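Local coordinates for SVS_variant_AS1 (Streptomyces sp. CWA1, PDB 6TJA), which probably cyclises geranylgeranyl diphosphate to the diterpene spiroviolene, as an engineered variant of an ancestral class I terpene cyclase, at residues R269-L274 and S342-A347; R214-M219 and L277-R282; R112-P117 and P128-I133; R72-S77 and A134-S139. All coordinates share one frame; numbering follows the deposited sequence.

Contact 1: R269-L274 and S342-A347; sequences RDRILL and SPLPGA
Arg271 and Leu344 mark where a helix and an irregular tail approach each other, their CA atoms 7.7 Å apart. Residues 269-274 are one part of the long helix 258-283, whereas 342-347 has no regular structure until it closes in a type II beta turn from Leu344 to Ala347, with Gly346 supplying the positive phi at the third position. Arg271 spans the gap: CG lies anti to the backbone N (chi1 173°), and a bend at chi3 swings the guanidinium along the tail. There Arg271 NH1 donates to Ser342 O over 3.3 Å. The carbonyl oxygen lies near the guanidinium plane, yet seen from the carbonyl the donor stands well above its plane, away from the lone pairs. Pro345 covers one face of the same group, with CD 3.6 Å from Arg271 NH1, while further back along the arm Arg271 CD rests on Leu344 CG at 4.0 Å. The other end of the guanidinium is tied by NH2 to Asp338 in a salt bridge, so both chain carbonyl and carboxylate hold its rotation. Beside this arm, Ile272 CD1 meets Leu344 CD1 at 4.0 Å, the two side chains running roughly at right angles. The arrangement is that of a proline-rich C-terminal tail strapped along the outside of an all-helical terpene synthase fold, fastened by one polar arm and one apolar pair.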
loop_
_atom_site.group_PDB
_atom_site.type_symbol
_atom_site.label_atom_id
_atom_site.label_comp_id
_atom_site.label_asym_id
_atom_site.label_seq_id
_atom_site.Cartn_x
_atom_site.Cartn_y
_atom_site.Cartn_z
ATOM N N ARG A 269 12.292 -3.462 23.109
ATOM C CA ARG A 269 10.928 -2.864 23.034
ATOM C C ARG A 269 10.954 -1.564 23.838
ATOM O O ARG A 269 10.487 -0.523 23.336
ATOM C CB ARG A 269 9.892 -3.897 23.512
ATOM C CG ARG A 269 8.456 -3.400 23.631
ATOM C CD ARG A 269 8.249 -2.759 24.977
ATOM N NE ARG A 269 6.879 -2.330 25.240
ATOM C CZ ARG A 269 6.555 -1.430 26.154
ATOM N NH1 ARG A 269 7.495 -0.855 26.886
ATOM N NH2 ARG A 269 5.290 -1.097 26.331
ATOM N N ASP A 270 11.556 -1.618 25.023
ATOM C CA ASP A 270 11.703 -0.456 25.924
ATOM C C ASP A 270 12.592 0.608 25.257
ATOM O O ASP A 270 12.271 1.795 25.344
ATOM C CB ASP A 270 12.239 -0.913 27.274
ATOM C CG ASP A 270 11.228 -1.613 28.169
ATOM O OD1 ASP A 270 10.050 -1.748 27.778
ATOM O OD2 ASP A 270 11.650 -2.043 29.243
ATOM N N ARG A 271 13.652 0.200 24.570
ATOM C CA ARG A 271 14.523 1.156 23.855
ATOM C C ARG A 271 13.662 1.913 22.827
ATOM O O ARG A 271 13.792 3.141 22.735
ATOM C CB ARG A 271 15.723 0.407 23.269
ATOM C CG ARG A 271 16.573 1.298 22.381
ATOM C CD ARG A 271 17.718 0.621 21.662
ATOM N NE ARG A 271 18.585 -0.182 22.513
ATOM C CZ ARG A 271 19.894 -0.331 22.320
ATOM N NH1 ARG A 271 20.511 0.355 21.390
ATOM N NH2 ARG A 271 20.595 -1.125 23.097
ATOM N N ILE A 272 12.786 1.222 22.091
ATOM C CA ILE A 272 11.948 1.844 21.028
ATOM C C ILE A 272 10.936 2.792 21.691
ATOM O O ILE A 272 10.752 3.903 21.171
ATOM C CB ILE A 272 11.268 0.790 20.141
ATOM C CG1 ILE A 272 12.287 -0.060 19.389
ATOM C CG2 ILE A 272 10.304 1.446 19.173
ATOM C CD1 ILE A 272 11.690 -1.300 18.743
ATOM N N LEU A 273 10.332 2.414 22.818
ATOM C CA LEU A 273 9.369 3.317 23.504
ATOM C C LEU A 273 10.089 4.576 24.007
ATOM O O LEU A 273 9.540 5.644 23.842
ATOM C CB LEU A 273 8.664 2.592 24.646
ATOM C CG LEU A 273 7.590 3.424 25.334
ATOM C CD1 LEU A 273 6.621 4.018 24.317
ATOM C CD2 LEU A 273 6.857 2.566 26.331
ATOM N N LEU A 274 11.302 4.462 24.534
ATOM C CA LEU A 274 12.117 5.637 24.961
ATOM C C LEU A 274 12.405 6.575 23.778
ATOM O O LEU A 274 12.309 7.802 23.947
ATOM C CB LEU A 274 13.428 5.150 25.581
ATOM C CG LEU A 274 13.593 5.448 27.071
ATOM C CD1 LEU A 274 12.354 5.078 27.879
ATOM C CD2 LEU A 274 14.803 4.710 27.605
ATOM N N SER A 342 20.545 4.965 21.274
ATOM C CA SER A 342 20.936 4.807 19.904
ATOM C C SER A 342 20.110 3.742 19.216
ATOM O O SER A 342 19.405 3.020 19.868
ATOM C CB SER A 342 22.406 4.466 19.846
ATOM O OG SER A 342 22.757 3.560 20.823
ATOM N N PRO A 343 20.283 3.574 17.924
ATOM C CA PRO A 343 19.589 2.505 17.243
ATOM C C PRO A 343 19.914 1.114 17.792
ATOM O O PRO A 343 20.960 0.808 18.278
ATOM C CB PRO A 343 20.122 2.620 15.834
ATOM C CG PRO A 343 20.379 4.026 15.672
ATOM C CD PRO A 343 20.908 4.487 16.976
ATOM N N LEU A 344 18.940 0.262 17.674
ATOM C CA LEU A 344 19.043 -1.104 18.059
ATOM C C LEU A 344 20.013 -1.911 17.205
ATOM O O LEU A 344 19.915 -1.891 16.023
ATOM C CB LEU A 344 17.683 -1.743 17.863
ATOM C CG LEU A 344 16.926 -2.294 19.032
ATOM C CD1 LEU A 344 15.507 -2.634 18.612
ATOM C CD2 LEU A 344 17.677 -3.517 19.486
ATOM N N PRO A 345 20.957 -2.595 17.839
ATOM C CA PRO A 345 21.837 -3.520 17.144
ATOM C C PRO A 345 21.095 -4.555 16.303
ATOM O O PRO A 345 20.144 -5.161 16.790
ATOM C CB PRO A 345 22.560 -4.254 18.275
ATOM C CG PRO A 345 22.574 -3.257 19.392
ATOM C CD PRO A 345 21.248 -2.524 19.276
ATOM N N GLY A 346 21.542 -4.719 15.063
ATOM C CA GLY A 346 21.088 -5.787 14.168
ATOM C C GLY A 346 19.785 -5.461 13.469
ATOM O O GLY A 346 19.257 -6.363 12.860
ATOM N N ALA A 347 19.289 -4.225 13.538
ATOM C CA ALA A 347 18.022 -3.810 12.889
ATOM C C ALA A 347 18.226 -2.479 12.158
ATOM O O ALA A 347 17.607 -1.464 12.493
ATOM C CB ALA A 347 16.940 -3.775 13.932
#

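Contact 2: R214-M219 and L277-R282; sequences RALTEM and LELHDR
Leu279 drives into the surface of helix 211-231 between Ala215, Leu216 and Met219, and so joins two antiparallel helices of the alpha-helical terpene synthase fold. The axes of the short segments pass 10.0 Å apart, with 146° between their N-to-C directions; the side chains that meet are apolar, and no hydrogen bond crosses between the segments. In sequence order, Leu279 comes first and carries most of the contact from its side. Its CG is anti to the backbone N (chi1 -177°), which extends the branch toward the partner helix and places CD2 at the far end of the wedge. Leu279 CD2 lies 3.8 Å from Met219 CE, brought over by the bend at the end of the methionine chain, and 4.1 Å from Ala215 CB. Nearer the root, Leu279 CB is met by Leu216 CD2 at 3.7 Å, so Leu279 is touched from its base to its end. Leu216 CD2 then reaches the next residue, standing 3.6 Å from His280 N and 4.0 Å from His280 CB; Leu295 and Leu298 of helix 289-309 close over Leu216 as well, making this a three-helix junction. The imidazole itself takes a different course, touching Arg299 and turning its ND1 edge toward its own neighbour. There His280 ND1 donates to Asp281 OD1 at 3.3 Å, an almost straight bond (169°) that lies in the ring plane and meets the carboxylate oxygen on its anti side.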
loop_
_atom_site.group_PDB
_atom_site.type_symbol
_atom_site.label_atom_id
_atom_site.label_comp_id
_atom_site.label_asym_id
_atom_site.label_seq_id
_atom_site.Cartn_x
_atom_site.Cartn_y
_atom_site.Cartn_z
ATOM N N ARG A 214 5.877 10.294 10.782
ATOM C CA ARG A 214 5.957 8.929 10.233
ATOM C C ARG A 214 6.720 8.040 11.229
ATOM O O ARG A 214 6.268 6.900 11.521
ATOM C CB ARG A 214 6.604 9.042 8.852
ATOM C CG ARG A 214 6.491 7.781 8.024
ATOM C CD ARG A 214 5.034 7.506 7.683
ATOM N NE ARG A 214 4.970 6.095 7.709
ATOM C CZ ARG A 214 4.025 5.373 8.245
ATOM N NH1 ARG A 214 2.963 5.940 8.786
ATOM N NH2 ARG A 214 4.153 4.060 8.169
ATOM N N ALA A 215 7.864 8.492 11.729
ATOM C CA ALA A 215 8.691 7.691 12.668
ATOM C C ALA A 215 7.947 7.494 13.993
ATOM O O ALA A 215 8.007 6.388 14.554
ATOM C CB ALA A 215 10.031 8.312 12.881
ATOM N N LEU A 216 7.240 8.500 14.481
ATOM C CA LEU A 216 6.475 8.357 15.758
ATOM C C LEU A 216 5.387 7.319 15.525
ATOM O O LEU A 216 5.127 6.542 16.419
ATOM C CB LEU A 216 5.851 9.706 16.166
ATOM C CG LEU A 216 6.816 10.700 16.798
ATOM C CD1 LEU A 216 6.169 12.082 16.934
ATOM C CD2 LEU A 216 7.292 10.216 18.167
ATOM N N THR A 217 4.800 7.297 14.331
ATOM C CA THR A 217 3.703 6.367 13.998
ATOM C C THR A 217 4.277 4.937 13.954
ATOM O O THR A 217 3.698 4.006 14.590
ATOM C CB THR A 217 2.995 6.789 12.705
ATOM O OG1 THR A 217 2.438 8.104 12.834
ATOM C CG2 THR A 217 1.889 5.816 12.360
ATOM N N GLU A 218 5.385 4.756 13.235
ATOM C CA GLU A 218 6.055 3.441 13.149
ATOM C C GLU A 218 6.421 2.974 14.565
ATOM O O GLU A 218 6.175 1.810 14.877
ATOM C CB GLU A 218 7.218 3.542 12.178
ATOM C CG GLU A 218 6.787 3.555 10.724
ATOM C CD GLU A 218 7.868 3.085 9.771
ATOM O OE1 GLU A 218 9.029 2.964 10.231
ATOM O OE2 GLU A 218 7.564 2.843 8.569
ATOM N N MET A 219 6.903 3.870 15.423
ATOM C CA MET A 219 7.376 3.476 16.764
ATOM C C MET A 219 6.171 3.036 17.574
ATOM O O MET A 219 6.257 1.983 18.275
ATOM C CB MET A 219 8.139 4.614 17.442
ATOM C CG MET A 219 9.541 4.690 16.862
ATOM S SD MET A 219 10.745 5.659 17.727
ATOM C CE MET A 219 10.367 7.274 17.039
ATOM N N LEU A 277 9.190 8.427 23.067
ATOM C CA LEU A 277 8.931 9.470 24.020
ATOM C C LEU A 277 9.819 10.678 23.778
ATOM O O LEU A 277 9.375 11.791 23.868
ATOM C CB LEU A 277 9.078 8.966 25.445
ATOM C CG LEU A 277 8.140 7.861 25.859
ATOM C CD1 LEU A 277 8.634 7.180 27.086
ATOM C CD2 LEU A 277 6.720 8.309 25.997
ATOM N N GLU A 278 11.073 10.413 23.479
ATOM C CA GLU A 278 12.016 11.456 23.195
ATOM C C GLU A 278 11.607 12.230 21.946
ATOM O O GLU A 278 11.479 13.410 22.008
ATOM C CB GLU A 278 13.445 10.923 23.154
ATOM C CG GLU A 278 14.456 11.888 22.606
ATOM C CD GLU A 278 15.856 11.315 22.462
ATOM O OE1 GLU A 278 16.094 10.404 21.676
ATOM O OE2 GLU A 278 16.751 11.798 23.132
ATOM N N LEU A 279 11.338 11.558 20.841
ATOM C CA LEU A 279 10.915 12.287 19.605
ATOM C C LEU A 279 9.577 13.007 19.848
ATOM O O LEU A 279 9.361 14.109 19.325
ATOM C CB LEU A 279 10.827 11.291 18.454
ATOM C CG LEU A 279 10.485 11.902 17.097
ATOM C CD1 LEU A 279 11.356 13.112 16.782
ATOM C CD2 LEU A 279 10.633 10.872 16.012
ATOM N N HIS A 280 8.677 12.402 20.609
ATOM C CA HIS A 280 7.335 12.980 20.861
ATOM C C HIS A 280 7.520 14.346 21.535
ATOM O O HIS A 280 6.871 15.315 21.114
ATOM C CB HIS A 280 6.452 12.027 21.684
ATOM C CG HIS A 280 5.191 12.690 22.125
ATOM N ND1 HIS A 280 5.146 13.516 23.230
ATOM C CD2 HIS A 280 3.972 12.748 21.548
ATOM C CE1 HIS A 280 3.921 13.996 23.351
ATOM N NE2 HIS A 280 3.192 13.565 22.311
ATOM N N ASP A 281 8.413 14.423 22.518
ATOM C CA ASP A 281 8.633 15.641 23.343
ATOM C C ASP A 281 9.237 16.748 22.471
ATOM O O ASP A 281 8.972 17.911 22.756
ATOM C CB ASP A 281 9.418 15.288 24.615
ATOM C CG ASP A 281 8.555 14.644 25.698
ATOM O OD1 ASP A 281 7.355 14.414 25.442
ATOM O OD2 ASP A 281 9.081 14.362 26.792
ATOM N N ARG A 282 9.964 16.409 21.406
ATOM C CA ARG A 282 10.590 17.408 20.495
ATOM C C ARG A 282 9.534 17.924 19.509
ATOM O O ARG A 282 9.549 19.108 19.163
ATOM C CB ARG A 282 11.814 16.758 19.852
ATOM C CG ARG A 282 12.432 17.547 18.715
ATOM C CD ARG A 282 13.809 17.006 18.322
ATOM N NE ARG A 282 13.856 15.975 17.284
ATOM C CZ ARG A 282 13.393 16.098 16.026
ATOM N NH1 ARG A 282 12.756 17.185 15.614
ATOM N NH2 ARG A 282 13.550 15.101 15.172
#

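Contact 3: R112-P117 and P128-I133; sequences RALEAP and PALQDI
Gln131 reaches Ala113 because its CG stands beside the backbone N (chi1 -76°) and the chain runs on extended, carrying the amide from helix 126-140 to the closing turn of helix 100-115. Leu130 takes the other course: with CG anti to the backbone N (chi1 -176°), it sends CD2 against Leu114 CB, Leu130 CD2 lying 4.0 Å from that atom. Neighbouring residues thus divide the work, one polar and one apolar. Gln131 NE2 donates to Ala113 O, but at 3.5 Å this is a weak bond; Gln131 CG lies 3.6 Å from the same oxygen, so the chain lies alongside the carbonyl as well as ending near it. The stronger partner of this amide is Ala119 O in the connection between the helices, and Gln131 NE2 also lies 3.5 Å from Ala116 O, which leaves the nitrogen among several backbone oxygens. Ala113 O can be reached by a side chain because Pro117, four places on, has no N-H to offer, and Ala116 has already left helical geometry. Beside Leu114 and Leu130, His153 of helix 143-169 packs on both leucines. The second subunit also lies close: its Trp352 packs on Arg112 and Ala116, and its Glu218 forms a salt bridge with Arg112. The whole is a helix C-terminus where two of the last carbonyls are met by side chains of the next helix in sequence, Ala113 O weakly by Gln131 and Leu114 O by Arg138, set at the subunit interface of an all-alpha terpene cyclase.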
loop_
_atom_site.group_PDB
_atom_site.type_symbol
_atom_site.label_atom_id
_atom_site.label_comp_id
_atom_site.label_asym_id
_atom_site.label_seq_id
_atom_site.Cartn_x
_atom_site.Cartn_y
_atom_site.Cartn_z
ATOM N N ARG A 112 -9.083 -4.700 -3.148
ATOM C CA ARG A 112 -9.879 -4.091 -4.240
ATOM C C ARG A 112 -11.292 -3.747 -3.744
ATOM O O ARG A 112 -11.743 -2.626 -4.012
ATOM C CB ARG A 112 -9.905 -4.981 -5.481
ATOM C CG ARG A 112 -10.611 -4.336 -6.670
ATOM C CD ARG A 112 -9.858 -3.117 -7.166
ATOM N NE ARG A 112 -10.587 -2.297 -8.112
ATOM C CZ ARG A 112 -10.279 -1.039 -8.420
ATOM N NH1 ARG A 112 -9.236 -0.449 -7.856
ATOM N NH2 ARG A 112 -10.993 -0.389 -9.331
ATOM N N ALA A 113 -11.931 -4.639 -2.996
ATOM C CA ALA A 113 -13.270 -4.438 -2.384
ATOM C C ALA A 113 -13.290 -3.189 -1.499
ATOM O O ALA A 113 -14.336 -2.485 -1.474
ATOM C CB ALA A 113 -13.650 -5.662 -1.591
ATOM N N LEU A 114 -12.193 -2.939 -0.776
ATOM C CA LEU A 114 -12.052 -1.765 0.131
ATOM C C LEU A 114 -12.031 -0.473 -0.700
ATOM O O LEU A 114 -12.568 0.516 -0.216
ATOM C CB LEU A 114 -10.773 -1.912 0.962
ATOM C CG LEU A 114 -10.450 -0.748 1.891
ATOM C CD1 LEU A 114 -11.600 -0.474 2.872
ATOM C CD2 LEU A 114 -9.150 -1.012 2.651
ATOM N N GLU A 115 -11.433 -0.510 -1.895
ATOM C CA GLU A 115 -11.192 0.672 -2.757
ATOM C C GLU A 115 -12.323 0.868 -3.777
ATOM O O GLU A 115 -12.464 1.988 -4.250
ATOM C CB GLU A 115 -9.872 0.511 -3.515
ATOM C CG GLU A 115 -8.690 0.461 -2.573
ATOM C CD GLU A 115 -7.306 0.633 -3.163
ATOM O OE1 GLU A 115 -7.122 1.544 -4.000
ATOM O OE2 GLU A 115 -6.396 -0.108 -2.714
ATOM N N ALA A 116 -13.067 -0.170 -4.072
ATOM C CA ALA A 116 -14.123 -0.129 -5.049
ATOM C C ALA A 116 -15.415 -0.682 -4.514
ATOM O O ALA A 116 -15.540 -1.839 -4.334
ATOM C CB ALA A 116 -13.696 -0.912 -6.257
ATOM N N PRO A 117 -16.384 0.173 -4.280
ATOM C CA PRO A 117 -17.702 -0.173 -3.761
ATOM C C PRO A 117 -18.507 -1.048 -4.694
ATOM O O PRO A 117 -19.340 -1.756 -4.226
ATOM C CB PRO A 117 -18.379 1.176 -3.573
ATOM C CG PRO A 117 -17.312 2.151 -3.582
ATOM C CD PRO A 117 -16.216 1.613 -4.425
ATOM N N PRO A 128 -18.334 -8.317 2.210
ATOM C CA PRO A 128 -19.453 -7.391 2.404
ATOM C C PRO A 128 -19.343 -6.610 3.728
ATOM O O PRO A 128 -19.558 -5.415 3.718
ATOM C CB PRO A 128 -20.721 -8.281 2.384
ATOM C CG PRO A 128 -20.260 -9.538 1.639
ATOM C CD PRO A 128 -18.796 -9.701 2.001
ATOM N N ALA A 129 -18.938 -7.276 4.807
ATOM C CA ALA A 129 -18.647 -6.644 6.117
ATOM C C ALA A 129 -17.631 -5.489 5.966
ATOM O O ALA A 129 -17.913 -4.368 6.484
ATOM C CB ALA A 129 -18.169 -7.704 7.079
ATOM N N LEU A 130 -16.495 -5.739 5.292
ATOM C CA LEU A 130 -15.448 -4.712 5.064
ATOM C C LEU A 130 -16.057 -3.570 4.266
ATOM O O LEU A 130 -15.700 -2.417 4.528
ATOM C CB LEU A 130 -14.230 -5.296 4.328
ATOM C CG LEU A 130 -13.072 -4.315 4.140
ATOM C CD1 LEU A 130 -12.579 -3.800 5.495
ATOM C CD2 LEU A 130 -11.915 -4.920 3.369
ATOM N N GLN A 131 -16.913 -3.877 3.294
ATOM C CA GLN A 131 -17.470 -2.844 2.379
ATOM C C GLN A 131 -18.422 -1.923 3.150
ATOM O O GLN A 131 -18.514 -0.729 2.772
ATOM C CB GLN A 131 -18.132 -3.495 1.169
ATOM C CG GLN A 131 -17.120 -4.000 0.151
ATOM C CD GLN A 131 -17.796 -4.477 -1.107
ATOM O OE1 GLN A 131 -18.693 -5.300 -1.043
ATOM N NE2 GLN A 131 -17.355 -3.971 -2.250
ATOM N N ASP A 132 -19.115 -2.462 4.152
ATOM C CA ASP A 132 -20.032 -1.706 5.035
ATOM C C ASP A 132 -19.196 -0.742 5.881
ATOM O O ASP A 132 -19.510 0.458 5.923
ATOM C CB ASP A 132 -20.820 -2.641 5.956
ATOM C CG ASP A 132 -21.839 -1.883 6.797
ATOM O OD1 ASP A 132 -22.819 -1.345 6.219
ATOM O OD2 ASP A 132 -21.605 -1.768 7.991
ATOM N N ILE A 133 -18.125 -1.258 6.494
ATOM C CA ILE A 133 -17.149 -0.422 7.233
ATOM C C ILE A 133 -16.677 0.669 6.282
ATOM O O ILE A 133 -16.766 1.827 6.663
ATOM C CB ILE A 133 -15.976 -1.234 7.793
ATOM C CG1 ILE A 133 -16.428 -2.180 8.905
ATOM C CG2 ILE A 133 -14.878 -0.289 8.258
ATOM C CD1 ILE A 133 -15.490 -3.364 9.126
#

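Contact 4: R72-S77 and A134-S139; sequences RLLATS and ARRFRS
Phe137 turns the edge of its ring, not a face, toward the backbone of helix 72-77. At the rim, Phe137 CE1 lies 3.7 Å from Ala75 C, and Phe137 CE1 is 3.8 Å from Thr76 N, which sits close to the ring plane. The ring edge rests on the backbone where Ala75 joins Thr76, and Phe137 crosses the threonine side chain at about a right angle, with Thr76 CG2 touching Phe137 CE1 at 4.0 Å. Thr76 can present this methyl because its hydroxyl is folded back between the backbone N and the carbonyl carbon (chi1 58°), where Thr76 OG1 donates to Arg72 O at 3.0 Å; that carbonyl also accepts the routine helical bond from Thr76 N. Beyond the contact, Phe149 adds an edge-to-face stack to the ring. Ala75 is the pivot: its small CB fits between two neighbours of the other helix, Ala75 CB lying 3.8 Å from Arg136 CB and also touching the rim of Phe137. Arg136 then stretches away past it, extended from CG to NE, until Arg136 NH1 passes Leu74 CD2 at an oblique slant, 3.8 Å away. Its NE is held by a salt bridge with Asp132, one turn earlier on the same helix, and Trp35 of helix 25-38 lies against the chain. The segment axes approach to 9.5 Å, with 146° between their N-to-C directions: close antiparallel helix packing around an alanine, in the terpene synthase bundle, where helix 70-91 farther along carries the aspartate-rich sequence typical of class I cyclases.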
loop_
_atom_site.group_PDB
_atom_site.type_symbol
_atom_site.label_atom_id
_atom_site.label_comp_id
_atom_site.label_asym_id
_atom_site.label_seq_id
_atom_site.Cartn_x
_atom_site.Cartn_y
_atom_site.Cartn_z
ATOM N N ARG A 72 -18.590 7.572 14.585
ATOM C CA ARG A 72 -17.192 7.464 14.082
ATOM C C ARG A 72 -16.440 6.435 14.922
ATOM O O ARG A 72 -15.697 5.646 14.340
ATOM C CB ARG A 72 -16.483 8.811 14.093
ATOM C CG ARG A 72 -16.987 9.773 13.032
ATOM C CD ARG A 72 -16.308 11.107 13.249
ATOM N NE ARG A 72 -16.614 12.060 12.207
ATOM C CZ ARG A 72 -15.815 12.428 11.207
ATOM N NH1 ARG A 72 -14.620 11.870 10.992
ATOM N NH2 ARG A 72 -16.257 13.363 10.386
ATOM N N LEU A 73 -16.653 6.425 16.241
ATOM C CA LEU A 73 -16.006 5.446 17.142
ATOM C C LEU A 73 -16.577 4.066 16.832
ATOM O O LEU A 73 -15.831 3.075 16.961
ATOM C CB LEU A 73 -16.230 5.835 18.609
ATOM C CG LEU A 73 -15.637 4.874 19.630
ATOM C CD1 LEU A 73 -14.131 4.701 19.407
ATOM C CD2 LEU A 73 -15.912 5.349 21.033
ATOM N N LEU A 74 -17.862 3.994 16.466
ATOM C CA LEU A 74 -18.479 2.692 16.118
ATOM C C LEU A 74 -17.803 2.147 14.859
ATOM O O LEU A 74 -17.378 0.995 14.885
ATOM C CB LEU A 74 -19.993 2.827 15.915
ATOM C CG LEU A 74 -20.686 1.571 15.386
ATOM C CD1 LEU A 74 -20.385 0.374 16.287
ATOM C CD2 LEU A 74 -22.190 1.812 15.258
ATOM N N ALA A 75 -17.739 2.940 13.795
ATOM C CA ALA A 75 -17.244 2.485 12.478
ATOM C C ALA A 75 -15.799 1.983 12.627
ATOM O O ALA A 75 -15.495 0.860 12.179
ATOM C CB ALA A 75 -17.365 3.600 11.479
ATOM N N THR A 76 -14.942 2.752 13.293
ATOM C CA THR A 76 -13.520 2.367 13.498
ATOM C C THR A 76 -13.479 1.126 14.402
ATOM O O THR A 76 -12.740 0.201 14.063
ATOM C CB THR A 76 -12.717 3.563 14.004
ATOM O OG1 THR A 76 -13.335 4.002 15.210
ATOM C CG2 THR A 76 -12.673 4.691 12.998
ATOM N N SER A 77 -14.299 1.056 15.459
ATOM C CA SER A 77 -14.380 -0.156 16.323
ATOM C C SER A 77 -14.769 -1.392 15.494
ATOM O O SER A 77 -14.175 -2.436 15.692
ATOM C CB SER A 77 -15.308 0.050 17.486
ATOM O OG SER A 77 -14.730 0.935 18.435
ATOM N N ALA A 134 -16.225 0.315 5.080
ATOM C CA ALA A 134 -15.695 1.296 4.102
ATOM C C ALA A 134 -16.745 2.370 3.802
ATOM O O ALA A 134 -16.357 3.540 3.691
ATOM C CB ALA A 134 -15.249 0.619 2.838
ATOM N N ARG A 135 -18.014 1.979 3.644
ATOM C CA ARG A 135 -19.127 2.904 3.305
ATOM C C ARG A 135 -19.256 3.912 4.458
ATOM O O ARG A 135 -19.319 5.146 4.207
ATOM C CB ARG A 135 -20.414 2.111 3.049
ATOM C CG ARG A 135 -21.617 2.994 2.729
ATOM C CD ARG A 135 -22.963 2.293 2.846
ATOM N NE ARG A 135 -23.089 1.501 4.072
ATOM C CZ ARG A 135 -23.240 1.983 5.315
ATOM N NH1 ARG A 135 -23.273 3.291 5.554
ATOM N NH2 ARG A 135 -23.345 1.131 6.323
ATOM N N ARG A 136 -19.217 3.411 5.689
ATOM C CA ARG A 136 -19.209 4.276 6.894
ATOM C C ARG A 136 -18.053 5.283 6.793
ATOM O O ARG A 136 -18.301 6.480 6.986
ATOM C CB ARG A 136 -19.140 3.410 8.152
ATOM C CG ARG A 136 -20.419 2.627 8.407
ATOM C CD ARG A 136 -20.278 1.546 9.453
ATOM N NE ARG A 136 -21.493 0.725 9.549
ATOM C CZ ARG A 136 -22.436 0.842 10.479
ATOM N NH1 ARG A 136 -22.372 1.745 11.442
ATOM N NH2 ARG A 136 -23.469 0.038 10.440
ATOM N N PHE A 137 -16.832 4.832 6.503
ATOM C CA PHE A 137 -15.624 5.700 6.506
ATOM C C PHE A 137 -15.817 6.796 5.473
ATOM O O PHE A 137 -15.426 7.914 5.749
ATOM C CB PHE A 137 -14.352 4.907 6.219
ATOM C CG PHE A 137 -13.842 4.069 7.362
ATOM C CD1 PHE A 137 -14.539 3.971 8.552
ATOM C CD2 PHE A 137 -12.669 3.355 7.225
ATOM C CE1 PHE A 137 -14.047 3.204 9.598
ATOM C CE2 PHE A 137 -12.168 2.608 8.276
ATOM C CZ PHE A 137 -12.855 2.539 9.464
ATOM N N ARG A 138 -16.425 6.482 4.335
ATOM C CA ARG A 138 -16.627 7.466 3.239
ATOM C C ARG A 138 -17.776 8.421 3.596
ATOM O O ARG A 138 -17.769 9.509 3.061
ATOM C CB ARG A 138 -16.924 6.760 1.911
ATOM C CG ARG A 138 -15.736 5.992 1.348
ATOM C CD ARG A 138 -15.897 5.587 -0.105
ATOM N NE ARG A 138 -14.616 5.092 -0.574
ATOM C CZ ARG A 138 -14.213 3.811 -0.570
ATOM N NH1 ARG A 138 -15.008 2.838 -0.144
ATOM N NH2 ARG A 138 -13.012 3.523 -1.045
ATOM N N SER A 139 -18.720 8.021 4.451
ATOM C CA SER A 139 -19.888 8.863 4.846
ATOM C C SER A 139 -19.410 10.080 5.648
ATOM O O SER A 139 -20.006 11.133 5.450
ATOM C CB SER A 139 -20.962 8.092 5.593
ATOM O OG SER A 139 -20.526 7.676 6.886
#

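How the contacts relate
The four contacts fall into two neighbourhoods of one helical bundle. Contacts 3 and 4 share helix 126-140, with centres about 12 Å apart, and touch where Arg138 of contact 4 probably bonds to Leu114 O of contact 3. Contacts 1 and 2 both use helix 258-283 and meet through Ile272 and Met219. The centres of contacts 1 and 2 are about 13 Å apart. Contact 1 lies across the chain's centre from contacts 3 and 4, about 37 Å and 35 Å away between centres. Along the chain, contact 4 encloses contact 3, and only afterwards come the interleaved segments of contacts 2 and 1. Contacts 2 and 3 both touch the second subunit, so the dimer sets contact 2 of one subunit near contact 3 of the other.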